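Local coordinates for photosystem II assembly protein Ycf48 (Thermosynechococcus elongatus, PDB 5OJ5) that probably assists the early assembly of photosystem II and the replacement of photodamaged D1, and binds the C-terminal prepropeptide of D1, at residues G142-I147 / A155-N160; V178-G183 / Q213-P218; V184-N189 / V197-R202; S204-W209 / R225-M230; D235-M240 / S250-S255. All blocks are in the same frame, centred on the assembly; numbering follows the deposited sequence. Where two conformers were deposited one is given.

All five contacts lie in a seven-bladed beta-propeller. Contacts 1, 3 and 5 each pair neighbouring strands of a beta hairpin within one blade. Contacts 2 and 4 join successive blades through side chains. Contacts 3 and 4 have centres about 6 Å apart and share the sheet that holds strands 196-199 and 205-209. Contact 1 meets contact 3 where Asn160 and Arg145 reach Met185. Contact 1 has the most buried touching residues and is mainly backbone bonding. Contact 3 adds an arginine and a serine bond at its surface end. Contact 4 is side-chain packing, with a methionine thioether over a tyrosine ring. Contacts 2 and 5 lie farther out; waters bridge contacts 2, 3 and 5.

Contact 1 of 5, residues G142-I147 / A155-N160; sequences GSPRLI and AEMITN
Met157 and Pro144 lie side by side and point the same way. Met157 SD rests 4.0 Å from Pro144 CB. Its CG stands anti to the backbone N (chi1 176°), which runs the chain along the strand toward the proline, and a bend at chi3 turns the methyl aside. Ile147 shares this face, and its CD1 meets Ala155 CB at 4.3 Å. Leu146 and Ile158 point to the other face, where they meet Tyr196 of the next sheet. Between the faces, Ile158 O accepts two bonds in its carbonyl plane, from Arg145 N at 2.8 Å and from Leu146 N at 3.1 Å. Ile158 N returns a bond to Leu146 O at 2.9 Å. At the end, Asn160 N meets Ser143 O almost head-on at 2.8 Å. Asn160 OD1 takes only a weak bond from Ser143 N. Two successive residues, Arg145 and Leu146, thus oppose the single Ile158. This is a classic beta bulge, here in the hairpin of the first two strands of a propeller blade.

Contact 2 of 5, residues V178-G183 / Q213-P218; sequences VQEAIG and QTAWEP
Ile182 lays its CD1 over one face of the Trp216 indole. The methyl sits 3.7 Å from the centroid of the five-membered ring and only 4° off its normal, a CH-pi contact. Ile182 CG1 lies between the backbone N and the carbonyl carbon (chi1 61°), and an extended chi2 carries CD1 out over the ring. The CG2 branch meets Trp216 CD1 at 3.8 Å. Val178 comes to the same ring atom obliquely, with CG1 3.9 Å from Trp216 CD1. Its other methyl, CG2, turns to the backbone of Thr214. The Trp216 side chain runs roughly at right angles to both aliphatic chains.

Glu180 bends at chi2 (113°), and its carboxylate comes down on the backbone of Thr214. Glu180 OE2 is 2.5 Å from Thr214 O, so the acid probably holds a proton there. Its OE1 touches the methyl of Ala215. A water links the backbones: it donates to Glu180 O and accepts from Trp216 N.

Trp216 NE1 bonds to Gly162 O. The indole also packs on Ala198 of strand 196-199 and Ile164 of strand 164-167. It therefore sits between two successive blades, just before strand 217-220.

Contact 3 of 5, residues V184-N189 / V197-R202; sequences VMRNLN and VAVSSR
In one of its two conformers, Ser201 OG donates to Val184 O at 2.6 Å, a short bond with the hydroxyl tilted 27° from the carbonyl plane. The hydroxyl also accepts from a water that binds Val184 N. Arg186 grips the same turn. Its chain is extended from CG to NE, and NH1 reaches Ser201 O at 3.0 Å, in the guanidinium plane and on a lone pair of the carbonyl. Arg186 N donates to Val199 O at 2.9 Å. Farther along, Asn189 and Val197 exchange a pair of backbone bonds, and Val199 N donates to Asn187 O.

Packing follows on the face of Ala198. Met185 SD lies 3.6 Å from Ala198 CB, and Leu188 CD1 approaches the same methyl at 4.2 Å. Elsewhere, Val199 CG1 lies against Arg186 CD at 4.0 Å. Trp216 packs on Leu188. From the face they share with Val197, Asn187 and Asn189 bond to His228 O and Met230 O of strand 227-232, while strand 196-199 pairs onward with strand 205-209.

Contact 4 of 5, residues S204-W209 / R225-M230; sequences SFYSTW and RRLHNM
Met230 places its thioether over one face of the Tyr206 ring. CE stands 3.5 Å from the ring centroid and 6° off the normal, a CH-pi contact. The sulfur lies nearer the root of the ring, with Met230 SD 3.3 Å from Tyr206 CG. SD is 30° off the normal, which makes this a Met-aromatic contact as well. A bend at chi3 (71°) in Met230 folds the methyl inward over the ring.

Apolar packing adds Leu227. Its CD1 approaches the ring obliquely, 3.9 Å from Tyr206 CD2, and also lies against the backbone carbonyl of Phe205.

The polar contact is at the outer end. In one of its two conformers, Ser204 OG sits above one face of the Arg226 guanidinium, 3.3 Å from NH1, at an angle too poor for a hydrogen bond. That NH1 bonds instead to Arg202 O. Ser204, Tyr206 and Arg226 belong to the Arg-rich patch. Side-chain packing without strand pairing between successive sheets is the usual interface of beta-propeller blades.

Contact 5 of 5, residues D235-M240 / S250-S255; sequences DGRLWM and SDPDNS
Ser250 and Leu238 form the tight part of this contact. Ser250 OG accepts from Leu238 N at 2.9 Å, nearly straight at 171°. With chi1 at 67° the hydroxyl is folded back over its own backbone, toward that amide. Ser250 N donates to Leu238 O at 2.9 Å. A side chain thus takes the place of one carbonyl at this end of the pairing. Leu238 CB lies against the serine hydroxyl, and its side chain also packs on Trp258 and Phe232.

The pair ends the hairpin of strands 238-242 and 246-251 in its propeller blade. Beyond it the chain enters a type I turn from Asp251 to Asn254.

The looser side is at Pro252 and Ser255, which are exposed. Arg237 borders it, with its chain on Phe249 and Tyr277. Its CD passes 3.2 Å from Ser250 O and lies alongside Pro252 CD at 4.2 Å. A bend at chi3 (-68°) swings the guanidinium back to Asp235. It holds that carboxylate side-on in a salt bridge: NE bonds to OD1 at 2.8 Å, from above the carboxylate plane, and NH2 to OD2 on its syn lone pair. Arg237 NH1 reaches Ser250 O only through a water.

Contact 1 of 5, residues G142-I147 / A155-N160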
# COMPACT_ATOMS: atom_id res chain seq x y z
N GLY A 142 2.87 -6.63 19.08
CA GLY A 142 3.39 -5.78 18.04
C GLY A 142 2.55 -4.52 17.91
O GLY A 142 1.48 -4.39 18.51
N SER A 143 2.98 -3.67 17.09
CA SER A 143 2.32 -2.41 16.86
C SER A 143 1.42 -2.49 15.64
O SER A 143 1.64 -3.31 14.75
CB SER A 143 3.36 -1.32 16.61
OG SER A 143 4.34 -1.83 15.73
N PRO A 144 0.42 -1.63 15.55
CA PRO A 144 -0.45 -1.64 14.37
C PRO A 144 0.30 -1.38 13.08
O PRO A 144 1.13 -0.48 13.00
CB PRO A 144 -1.40 -0.48 14.64
CG PRO A 144 -1.37 -0.31 16.09
CD PRO A 144 -0.00 -0.60 16.53
N ARG A 145 -0.02 -2.18 12.08
CA ARG A 145 0.54 -2.05 10.75
C ARG A 145 -0.50 -1.61 9.72
O ARG A 145 -0.17 -0.89 8.80
CB ARG A 145 1.18 -3.41 10.33
CG ARG A 145 1.69 -3.44 8.91
CD ARG A 145 2.82 -2.53 8.69
NE ARG A 145 3.42 -2.81 7.41
CZ ARG A 145 4.33 -3.78 7.19
NH1 ARG A 145 4.79 -4.46 8.19
NH2 ARG A 145 4.83 -4.01 6.00
N LEU A 146 -1.73 -2.12 9.83
CA LEU A 146 -2.75 -1.88 8.82
C LEU A 146 -4.08 -1.78 9.53
O LEU A 146 -4.36 -2.56 10.44
CB LEU A 146 -2.76 -3.06 7.81
CG LEU A 146 -3.81 -2.97 6.70
CD1 LEU A 146 -3.28 -3.72 5.50
CD2 LEU A 146 -5.13 -3.60 7.08
N ILE A 147 -4.92 -0.85 9.08
CA ILE A 147 -6.33 -0.81 9.49
C ILE A 147 -7.16 -0.72 8.24
O ILE A 147 -6.78 -0.06 7.26
CB ILE A 147 -6.59 0.35 10.47
CG1 ILE A 147 -7.99 0.26 11.09
CG2 ILE A 147 -6.33 1.71 9.86
CD1 ILE A 147 -8.13 0.45 12.44
N ALA A 155 -14.17 -2.42 11.81
CA ALA A 155 -12.85 -2.28 11.20
C ALA A 155 -12.04 -3.51 11.54
O ALA A 155 -12.31 -4.22 12.52
CB ALA A 155 -12.13 -1.03 11.70
N GLU A 156 -11.01 -3.77 10.74
CA GLU A 156 -10.04 -4.81 11.02
C GLU A 156 -8.65 -4.22 11.08
O GLU A 156 -8.32 -3.31 10.34
CB GLU A 156 -10.10 -5.89 10.05
CG GLU A 156 -10.06 -5.63 8.69
CD GLU A 156 -10.57 -6.85 7.91
OE1 GLU A 156 -9.94 -7.17 6.90
OE2 GLU A 156 -11.55 -7.54 8.30
N MET A 157 -7.85 -4.76 11.99
CA MET A 157 -6.49 -4.29 12.24
C MET A 157 -5.52 -5.47 12.22
O MET A 157 -5.83 -6.54 12.75
CB MET A 157 -6.47 -3.61 13.64
CG MET A 157 -5.06 -3.15 14.03
SD MET A 157 -4.93 -2.15 15.49
CE MET A 157 -5.74 -3.19 16.72
N ILE A 158 -4.36 -5.25 11.63
CA ILE A 158 -3.29 -6.24 11.64
C ILE A 158 -2.07 -5.59 12.25
O ILE A 158 -1.71 -4.45 11.87
CB ILE A 158 -2.99 -6.80 10.23
CG1 ILE A 158 -4.29 -7.37 9.67
CG2 ILE A 158 -1.91 -7.89 10.32
CD1 ILE A 158 -4.11 -8.24 8.44
N THR A 159 -1.39 -6.31 13.15
CA THR A 159 -0.15 -5.79 13.72
C THR A 159 1.04 -6.12 12.85
O THR A 159 0.96 -6.91 11.91
CB THR A 159 0.09 -6.28 15.15
OG1 THR A 159 0.52 -7.64 15.11
CG2 THR A 159 -1.16 -6.11 16.04
N ASN A 160 2.19 -5.54 13.21
CA ASN A 160 3.41 -5.75 12.44
C ASN A 160 3.89 -7.20 12.44
O ASN A 160 4.68 -7.56 11.56
CB ASN A 160 4.52 -4.80 12.89
CG ASN A 160 4.97 -5.04 14.23
OD1 ASN A 160 4.26 -5.51 15.08
ND2 ASN A 160 6.22 -4.69 14.48

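Contact 2 of 5, residues V178-G183 / Q213-P218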
# COMPACT_ATOMS: atom_id res chain seq x y z
N VAL A 178 -6.58 -13.77 14.88
CA VAL A 178 -5.32 -14.51 14.81
C VAL A 178 -4.42 -13.94 15.90
O VAL A 178 -4.13 -12.74 15.91
CB VAL A 178 -4.62 -14.37 13.44
CG1 VAL A 178 -3.22 -15.01 13.47
CG2 VAL A 178 -5.47 -14.96 12.34
N GLN A 179 -3.96 -14.82 16.81
CA GLN A 179 -3.01 -14.43 17.84
C GLN A 179 -1.66 -15.09 17.67
O GLN A 179 -0.73 -14.78 18.43
CB GLN A 179 -3.54 -14.82 19.23
CG GLN A 179 -4.78 -14.06 19.56
CD GLN A 179 -5.24 -14.27 20.98
OE1 GLN A 179 -4.67 -13.72 21.90
NE2 GLN A 179 -6.30 -15.05 21.15
N GLU A 180 -1.49 -15.96 16.68
CA GLU A 180 -0.21 -16.65 16.48
C GLU A 180 0.65 -15.76 15.59
O GLU A 180 0.43 -15.67 14.37
CB GLU A 180 -0.46 -18.01 15.82
CG GLU A 180 -1.27 -18.94 16.64
CD GLU A 180 -2.61 -19.22 16.02
OE1 GLU A 180 -2.98 -20.42 15.98
OE2 GLU A 180 -3.29 -18.22 15.61
N ALA A 181 1.57 -15.04 16.21
CA ALA A 181 2.41 -14.08 15.50
C ALA A 181 3.38 -14.79 14.56
O ALA A 181 3.86 -15.89 14.85
CB ALA A 181 3.19 -13.27 16.54
N ILE A 182 3.75 -14.10 13.47
CA ILE A 182 4.58 -14.64 12.38
C ILE A 182 5.85 -13.84 12.11
O ILE A 182 6.42 -13.95 10.99
CB ILE A 182 3.77 -14.79 11.09
CG1 ILE A 182 3.22 -13.44 10.60
CG2 ILE A 182 2.68 -15.82 11.29
CD1 ILE A 182 2.65 -13.51 9.16
N GLY A 183 6.34 -13.08 13.06
CA GLY A 183 7.53 -12.27 12.81
C GLY A 183 7.16 -11.03 12.02
O GLY A 183 6.01 -10.84 11.59
N GLN A 213 -9.84 -18.84 9.08
CA GLN A 213 -8.60 -19.50 9.46
C GLN A 213 -8.18 -19.00 10.84
O GLN A 213 -8.33 -17.82 11.16
CB GLN A 213 -7.51 -19.10 8.46
CG GLN A 213 -7.09 -20.06 7.38
CD GLN A 213 -6.05 -19.36 6.45
OE1 GLN A 213 -6.44 -18.79 5.47
NE2 GLN A 213 -4.73 -19.37 6.79
N THR A 214 -7.60 -19.87 11.65
CA THR A 214 -7.15 -19.41 12.95
C THR A 214 -5.68 -19.02 13.00
O THR A 214 -5.23 -18.54 14.03
CB THR A 214 -7.45 -20.42 14.05
OG1 THR A 214 -6.72 -21.62 13.80
CG2 THR A 214 -8.92 -20.71 14.10
N ALA A 215 -4.94 -19.22 11.91
CA ALA A 215 -3.53 -18.89 11.86
C ALA A 215 -3.20 -18.62 10.40
O ALA A 215 -3.91 -19.06 9.50
CB ALA A 215 -2.67 -20.05 12.36
N TRP A 216 -2.10 -17.92 10.18
CA TRP A 216 -1.58 -17.77 8.82
C TRP A 216 -1.10 -19.12 8.30
O TRP A 216 -0.62 -19.97 9.05
CB TRP A 216 -0.36 -16.83 8.86
CG TRP A 216 -0.72 -15.39 9.16
CD1 TRP A 216 -0.85 -14.83 10.39
CD2 TRP A 216 -0.97 -14.36 8.22
NE1 TRP A 216 -1.15 -13.50 10.28
CE2 TRP A 216 -1.23 -13.18 8.96
CE3 TRP A 216 -0.95 -14.29 6.83
CZ2 TRP A 216 -1.46 -11.96 8.33
CZ3 TRP A 216 -1.22 -13.05 6.21
CH2 TRP A 216 -1.45 -11.92 6.96
N GLU A 217 -1.17 -19.30 6.99
CA GLU A 217 -0.66 -20.49 6.32
C GLU A 217 0.62 -20.14 5.58
O GLU A 217 0.57 -19.30 4.67
CB GLU A 217 -1.71 -20.97 5.31
CG GLU A 217 -1.30 -22.17 4.49
CD GLU A 217 -2.49 -22.83 3.83
OE1 GLU A 217 -2.40 -24.03 3.50
OE2 GLU A 217 -3.53 -22.15 3.62
N PRO A 218 1.77 -20.75 5.92
CA PRO A 218 3.01 -20.44 5.21
C PRO A 218 3.08 -21.20 3.89
O PRO A 218 2.53 -22.29 3.74
CB PRO A 218 4.09 -20.96 6.18
CG PRO A 218 3.42 -22.09 6.90
CD PRO A 218 1.98 -21.68 7.04
O HOH W 1 -0.30 -17.51 12.40

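Contact 3 of 5, residues V184-N189 / V197-R202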
# COMPACT_ATOMS: atom_id res chain seq x y z
N VAL A 184 8.12 -10.12 11.92
CA VAL A 184 7.83 -8.81 11.33
C VAL A 184 7.69 -8.94 9.84
O VAL A 184 8.64 -9.26 9.14
CB VAL A 184 8.91 -7.79 11.73
CG1 VAL A 184 8.57 -6.43 11.13
CG2 VAL A 184 9.03 -7.64 13.27
N MET A 185 6.53 -8.66 9.32
CA MET A 185 6.26 -8.83 7.90
C MET A 185 7.01 -7.79 7.08
O MET A 185 7.02 -6.61 7.41
CB MET A 185 4.74 -8.63 7.70
CG MET A 185 3.86 -9.60 8.46
SD MET A 185 2.11 -9.32 8.36
CE MET A 185 1.99 -7.70 9.03
N ARG A 186 7.60 -8.22 5.97
CA ARG A 186 8.25 -7.33 5.03
C ARG A 186 7.23 -6.51 4.22
O ARG A 186 7.50 -5.37 3.83
CB ARG A 186 9.12 -8.17 4.07
CG ARG A 186 9.99 -7.38 3.15
CD ARG A 186 10.80 -8.31 2.31
NE ARG A 186 11.91 -7.64 1.66
CZ ARG A 186 13.18 -7.61 2.08
NH1 ARG A 186 13.62 -8.21 3.19
NH2 ARG A 186 14.05 -6.94 1.34
N ASN A 187 6.06 -7.07 3.96
CA ASN A 187 5.01 -6.42 3.19
C ASN A 187 3.73 -7.17 3.48
O ASN A 187 3.77 -8.35 3.87
CB ASN A 187 5.33 -6.37 1.68
CG ASN A 187 5.97 -5.08 1.25
OD1 ASN A 187 5.49 -4.00 1.60
ND2 ASN A 187 7.03 -5.15 0.45
N LEU A 188 2.61 -6.49 3.29
CA LEU A 188 1.28 -7.00 3.59
C LEU A 188 0.31 -6.39 2.60
O LEU A 188 0.31 -5.17 2.42
CB LEU A 188 0.91 -6.57 5.02
CG LEU A 188 -0.50 -6.91 5.50
CD1 LEU A 188 -0.75 -8.40 5.58
CD2 LEU A 188 -0.76 -6.25 6.85
N ASN A 189 -0.54 -7.20 1.99
CA ASN A 189 -1.58 -6.69 1.09
C ASN A 189 -2.87 -7.44 1.32
O ASN A 189 -2.87 -8.59 1.77
CB ASN A 189 -1.14 -6.75 -0.38
CG ASN A 189 -0.37 -5.52 -0.79
OD1 ASN A 189 -0.88 -4.41 -0.62
ND2 ASN A 189 0.84 -5.68 -1.27
N VAL A 197 -2.06 -11.38 2.25
CA VAL A 197 -0.80 -12.05 1.93
C VAL A 197 0.32 -11.23 2.53
O VAL A 197 0.36 -10.00 2.41
CB VAL A 197 -0.65 -12.27 0.41
CG1 VAL A 197 -0.57 -10.98 -0.42
CG2 VAL A 197 0.61 -13.12 0.13
N ALA A 198 1.24 -11.92 3.21
CA ALA A 198 2.34 -11.29 3.93
C ALA A 198 3.66 -11.94 3.53
O ALA A 198 3.78 -13.17 3.57
CB ALA A 198 2.15 -11.45 5.42
N VAL A 199 4.64 -11.15 3.21
CA VAL A 199 5.98 -11.63 2.91
C VAL A 199 6.78 -11.71 4.20
O VAL A 199 6.75 -10.78 5.01
CB VAL A 199 6.66 -10.71 1.88
CG1 VAL A 199 8.10 -11.19 1.62
CG2 VAL A 199 5.84 -10.72 0.57
N SER A 200 7.52 -12.81 4.40
CA SER A 200 8.32 -12.98 5.62
C SER A 200 9.44 -11.94 5.67
O SER A 200 9.80 -11.33 4.65
CB SER A 200 8.86 -14.40 5.68
OG SER A 200 9.89 -14.63 4.72
N SER A 201 10.02 -11.76 6.86
CA SER A 201 10.91 -10.62 7.12
C SER A 201 12.01 -10.50 6.08
O SER A 201 12.28 -9.40 5.60
CB SER A 201 11.54 -10.76 8.51
OG SER A 201 10.59 -10.92 9.55
N ARG A 202 12.69 -11.61 5.78
CA ARG A 202 13.82 -11.62 4.87
C ARG A 202 13.44 -12.22 3.53
O ARG A 202 14.32 -12.55 2.72
CB ARG A 202 15.02 -12.35 5.51
CG ARG A 202 15.39 -11.74 6.87
CD ARG A 202 15.89 -10.33 6.76
NE ARG A 202 17.18 -10.31 6.07
CZ ARG A 202 18.37 -10.47 6.64
NH1 ARG A 202 18.51 -10.65 7.96
NH2 ARG A 202 19.45 -10.45 5.87
O HOH W 2 10.90 -10.91 12.38

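Contact 4 of 5, residues S204-W209 / R225-M230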
# COMPACT_ATOMS: atom_id res chain seq x y z
N SER A 204 12.14 -15.08 2.73
CA SER A 204 12.33 -16.51 2.49
C SER A 204 11.07 -17.19 2.02
O SER A 204 11.14 -18.17 1.26
CB SER A 204 12.82 -17.19 3.77
OG SER A 204 14.17 -16.86 4.04
N PHE A 205 9.90 -16.72 2.51
CA PHE A 205 8.63 -17.36 2.19
C PHE A 205 7.51 -16.34 2.36
O PHE A 205 7.76 -15.16 2.63
CB PHE A 205 8.49 -18.70 2.92
CG PHE A 205 8.52 -18.60 4.41
CD1 PHE A 205 7.38 -18.20 5.11
CD2 PHE A 205 9.69 -18.88 5.14
CE1 PHE A 205 7.40 -18.13 6.50
CE2 PHE A 205 9.69 -18.79 6.52
CZ PHE A 205 8.56 -18.38 7.19
N TYR A 206 6.26 -16.76 2.14
CA TYR A 206 5.12 -15.89 2.34
C TYR A 206 4.07 -16.66 3.09
O TYR A 206 4.13 -17.88 3.21
CB TYR A 206 4.62 -15.30 1.03
CG TYR A 206 3.97 -16.27 0.08
CD1 TYR A 206 2.56 -16.39 -0.00
CD2 TYR A 206 4.72 -17.04 -0.81
CE1 TYR A 206 1.96 -17.25 -0.89
CE2 TYR A 206 4.10 -17.91 -1.71
CZ TYR A 206 2.72 -18.00 -1.74
OH TYR A 206 2.14 -18.86 -2.65
N SER A 207 3.08 -15.91 3.57
CA SER A 207 1.98 -16.49 4.32
C SER A 207 0.67 -15.88 3.83
O SER A 207 0.63 -14.72 3.41
CB SER A 207 2.10 -16.28 5.81
OG SER A 207 3.33 -16.84 6.27
N THR A 208 -0.41 -16.65 3.90
CA THR A 208 -1.74 -16.17 3.56
C THR A 208 -2.72 -16.40 4.71
O THR A 208 -2.55 -17.32 5.52
CB THR A 208 -2.28 -16.83 2.28
OG1 THR A 208 -2.31 -18.25 2.45
CG2 THR A 208 -1.43 -16.49 1.05
N TRP A 209 -3.75 -15.56 4.75
CA TRP A 209 -4.82 -15.74 5.73
C TRP A 209 -6.12 -15.35 5.09
O TRP A 209 -6.19 -14.38 4.35
CB TRP A 209 -4.57 -14.88 6.97
CG TRP A 209 -5.70 -15.01 7.98
CD1 TRP A 209 -5.84 -15.97 8.91
CD2 TRP A 209 -6.85 -14.15 8.08
NE1 TRP A 209 -7.02 -15.75 9.63
CE2 TRP A 209 -7.63 -14.63 9.15
CE3 TRP A 209 -7.27 -13.02 7.40
CZ2 TRP A 209 -8.83 -14.01 9.53
CZ3 TRP A 209 -8.46 -12.41 7.78
CH2 TRP A 209 -9.20 -12.91 8.84
N ARG A 225 15.72 -16.18 -5.77
CA ARG A 225 15.70 -14.79 -5.34
C ARG A 225 14.65 -14.62 -4.22
O ARG A 225 13.57 -15.19 -4.28
CB ARG A 225 15.30 -13.92 -6.54
CG ARG A 225 16.33 -13.82 -7.66
CD ARG A 225 15.70 -13.36 -8.96
NE ARG A 225 16.67 -13.43 -10.06
CZ ARG A 225 17.51 -12.46 -10.37
NH1 ARG A 225 17.49 -11.31 -9.71
NH2 ARG A 225 18.36 -12.64 -11.37
N ARG A 226 14.99 -13.82 -3.21
CA ARG A 226 14.07 -13.61 -2.11
C ARG A 226 12.87 -12.77 -2.55
O ARG A 226 12.96 -11.90 -3.43
CB ARG A 226 14.78 -12.93 -0.94
CG ARG A 226 15.92 -13.70 -0.32
CD ARG A 226 15.45 -15.05 0.18
NE ARG A 226 16.54 -15.80 0.81
CZ ARG A 226 16.95 -15.63 2.05
NH1 ARG A 226 16.34 -14.76 2.83
NH2 ARG A 226 17.93 -16.40 2.56
N LEU A 227 11.74 -13.03 -1.88
CA LEU A 227 10.54 -12.24 -2.11
C LEU A 227 10.69 -10.86 -1.53
O LEU A 227 11.28 -10.66 -0.46
CB LEU A 227 9.38 -12.92 -1.39
CG LEU A 227 8.88 -14.21 -2.00
CD1 LEU A 227 8.06 -14.97 -1.03
CD2 LEU A 227 8.02 -13.86 -3.27
N HIS A 228 10.14 -9.88 -2.23
CA HIS A 228 10.07 -8.53 -1.73
C HIS A 228 8.66 -8.07 -1.41
O HIS A 228 8.40 -7.51 -0.35
CB HIS A 228 10.65 -7.50 -2.69
CG HIS A 228 10.61 -6.16 -2.08
ND1 HIS A 228 11.26 -5.90 -0.89
CD2 HIS A 228 9.85 -5.07 -2.35
CE1 HIS A 228 10.98 -4.67 -0.50
NE2 HIS A 228 10.13 -4.14 -1.37
N ASN A 229 7.71 -8.30 -2.32
CA ASN A 229 6.33 -7.85 -2.15
C ASN A 229 5.41 -8.81 -2.88
O ASN A 229 5.83 -9.48 -3.82
CB ASN A 229 6.14 -6.40 -2.65
CG ASN A 229 4.92 -5.70 -2.08
OD1 ASN A 229 4.14 -6.28 -1.32
ND2 ASN A 229 4.76 -4.43 -2.45
N MET A 230 4.17 -8.88 -2.40
CA MET A 230 3.15 -9.73 -3.02
C MET A 230 1.81 -9.07 -2.83
O MET A 230 1.59 -8.37 -1.83
CB MET A 230 3.07 -11.12 -2.39
CG MET A 230 4.32 -11.93 -2.63
SD MET A 230 4.24 -13.59 -1.90
CE MET A 230 3.06 -14.33 -2.99

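Contact 5 of 5, residues D235-M240 / S250-S255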
# COMPACT_ATOMS: atom_id res chain seq x y z
N ASP A 235 -8.35 -10.50 -10.78
CA ASP A 235 -8.99 -11.69 -11.31
C ASP A 235 -8.70 -12.92 -10.45
O ASP A 235 -8.89 -14.04 -10.90
CB ASP A 235 -8.62 -11.96 -12.76
CG ASP A 235 -7.12 -11.94 -12.99
OD1 ASP A 235 -6.36 -12.44 -12.15
OD2 ASP A 235 -6.69 -11.36 -14.00
N GLY A 236 -8.31 -12.73 -9.21
CA GLY A 236 -8.25 -13.85 -8.29
C GLY A 236 -6.91 -14.57 -8.25
O GLY A 236 -6.85 -15.70 -7.75
N ARG A 237 -5.86 -13.96 -8.74
CA ARG A 237 -4.50 -14.50 -8.67
C ARG A 237 -3.67 -13.67 -7.70
O ARG A 237 -4.10 -12.61 -7.22
CB ARG A 237 -3.86 -14.49 -10.06
CG ARG A 237 -4.55 -15.43 -11.07
CD ARG A 237 -3.90 -15.30 -12.45
NE ARG A 237 -4.21 -13.98 -12.99
CZ ARG A 237 -3.39 -13.23 -13.73
NH1 ARG A 237 -2.16 -13.62 -14.07
NH2 ARG A 237 -3.82 -12.05 -14.12
N LEU A 238 -2.48 -14.17 -7.43
CA LEU A 238 -1.43 -13.45 -6.71
C LEU A 238 -0.37 -12.99 -7.69
O LEU A 238 -0.11 -13.63 -8.72
CB LEU A 238 -0.78 -14.33 -5.66
CG LEU A 238 -1.60 -14.82 -4.45
CD1 LEU A 238 -0.87 -15.96 -3.67
CD2 LEU A 238 -1.88 -13.69 -3.55
N TRP A 239 0.30 -11.90 -7.31
CA TRP A 239 1.52 -11.46 -7.96
C TRP A 239 2.63 -11.41 -6.92
O TRP A 239 2.37 -11.24 -5.73
CB TRP A 239 1.36 -10.09 -8.67
CG TRP A 239 0.89 -8.96 -7.80
CD1 TRP A 239 -0.39 -8.48 -7.68
CD2 TRP A 239 1.70 -8.16 -6.93
NE1 TRP A 239 -0.43 -7.42 -6.82
CE2 TRP A 239 0.84 -7.21 -6.33
CE3 TRP A 239 3.07 -8.12 -6.61
CZ2 TRP A 239 1.29 -6.25 -5.43
CZ3 TRP A 239 3.51 -7.17 -5.68
CH2 TRP A 239 2.62 -6.25 -5.10
N MET A 240 3.87 -11.52 -7.40
CA MET A 240 5.04 -11.33 -6.58
C MET A 240 6.08 -10.47 -7.28
O MET A 240 6.26 -10.57 -8.50
CB MET A 240 5.69 -12.68 -6.15
CG MET A 240 6.18 -13.54 -7.29
SD MET A 240 7.08 -15.01 -6.75
CE MET A 240 5.97 -15.83 -5.72
N SER A 250 0.60 -16.00 -10.18
CA SER A 250 0.18 -17.35 -9.87
C SER A 250 -0.74 -17.91 -10.97
O SER A 250 -1.38 -17.17 -11.74
CB SER A 250 -0.48 -17.41 -8.49
OG SER A 250 -1.70 -16.71 -8.47
N ASP A 251 -0.79 -19.24 -11.02
CA ASP A 251 -1.57 -19.98 -12.01
C ASP A 251 -3.06 -19.79 -11.73
O ASP A 251 -3.47 -19.88 -10.56
CB ASP A 251 -1.18 -21.46 -11.84
CG ASP A 251 -2.09 -22.45 -12.59
OD1 ASP A 251 -2.00 -23.66 -12.29
OD2 ASP A 251 -2.86 -22.04 -13.48
N PRO A 252 -3.89 -19.52 -12.74
CA PRO A 252 -5.32 -19.40 -12.45
C PRO A 252 -5.94 -20.66 -11.85
O PRO A 252 -6.87 -20.56 -11.04
CB PRO A 252 -5.94 -19.02 -13.80
CG PRO A 252 -4.86 -19.29 -14.82
CD PRO A 252 -3.56 -19.10 -14.11
N ASP A 253 -5.40 -21.84 -12.16
CA ASP A 253 -5.99 -23.09 -11.69
C ASP A 253 -5.48 -23.53 -10.32
O ASP A 253 -6.07 -24.44 -9.71
CB ASP A 253 -5.72 -24.20 -12.72
CG ASP A 253 -6.08 -23.77 -14.13
OD1 ASP A 253 -7.28 -23.63 -14.42
OD2 ASP A 253 -5.16 -23.57 -14.95
N ASN A 254 -4.42 -22.91 -9.81
CA ASN A 254 -3.82 -23.36 -8.56
C ASN A 254 -2.94 -22.21 -8.09
O ASN A 254 -1.87 -21.98 -8.66
CB ASN A 254 -3.00 -24.63 -8.80
CG ASN A 254 -2.40 -25.18 -7.52
OD1 ASN A 254 -2.43 -24.55 -6.46
ND2 ASN A 254 -1.82 -26.38 -7.61
N SER A 255 -3.41 -21.48 -7.08
CA SER A 255 -2.72 -20.29 -6.62
C SER A 255 -1.40 -20.59 -5.93
O SER A 255 -0.64 -19.65 -5.65
CB SER A 255 -3.62 -19.44 -5.71
OG SER A 255 -3.90 -20.12 -4.49
O HOH W 3 -1.26 -16.32 -14.35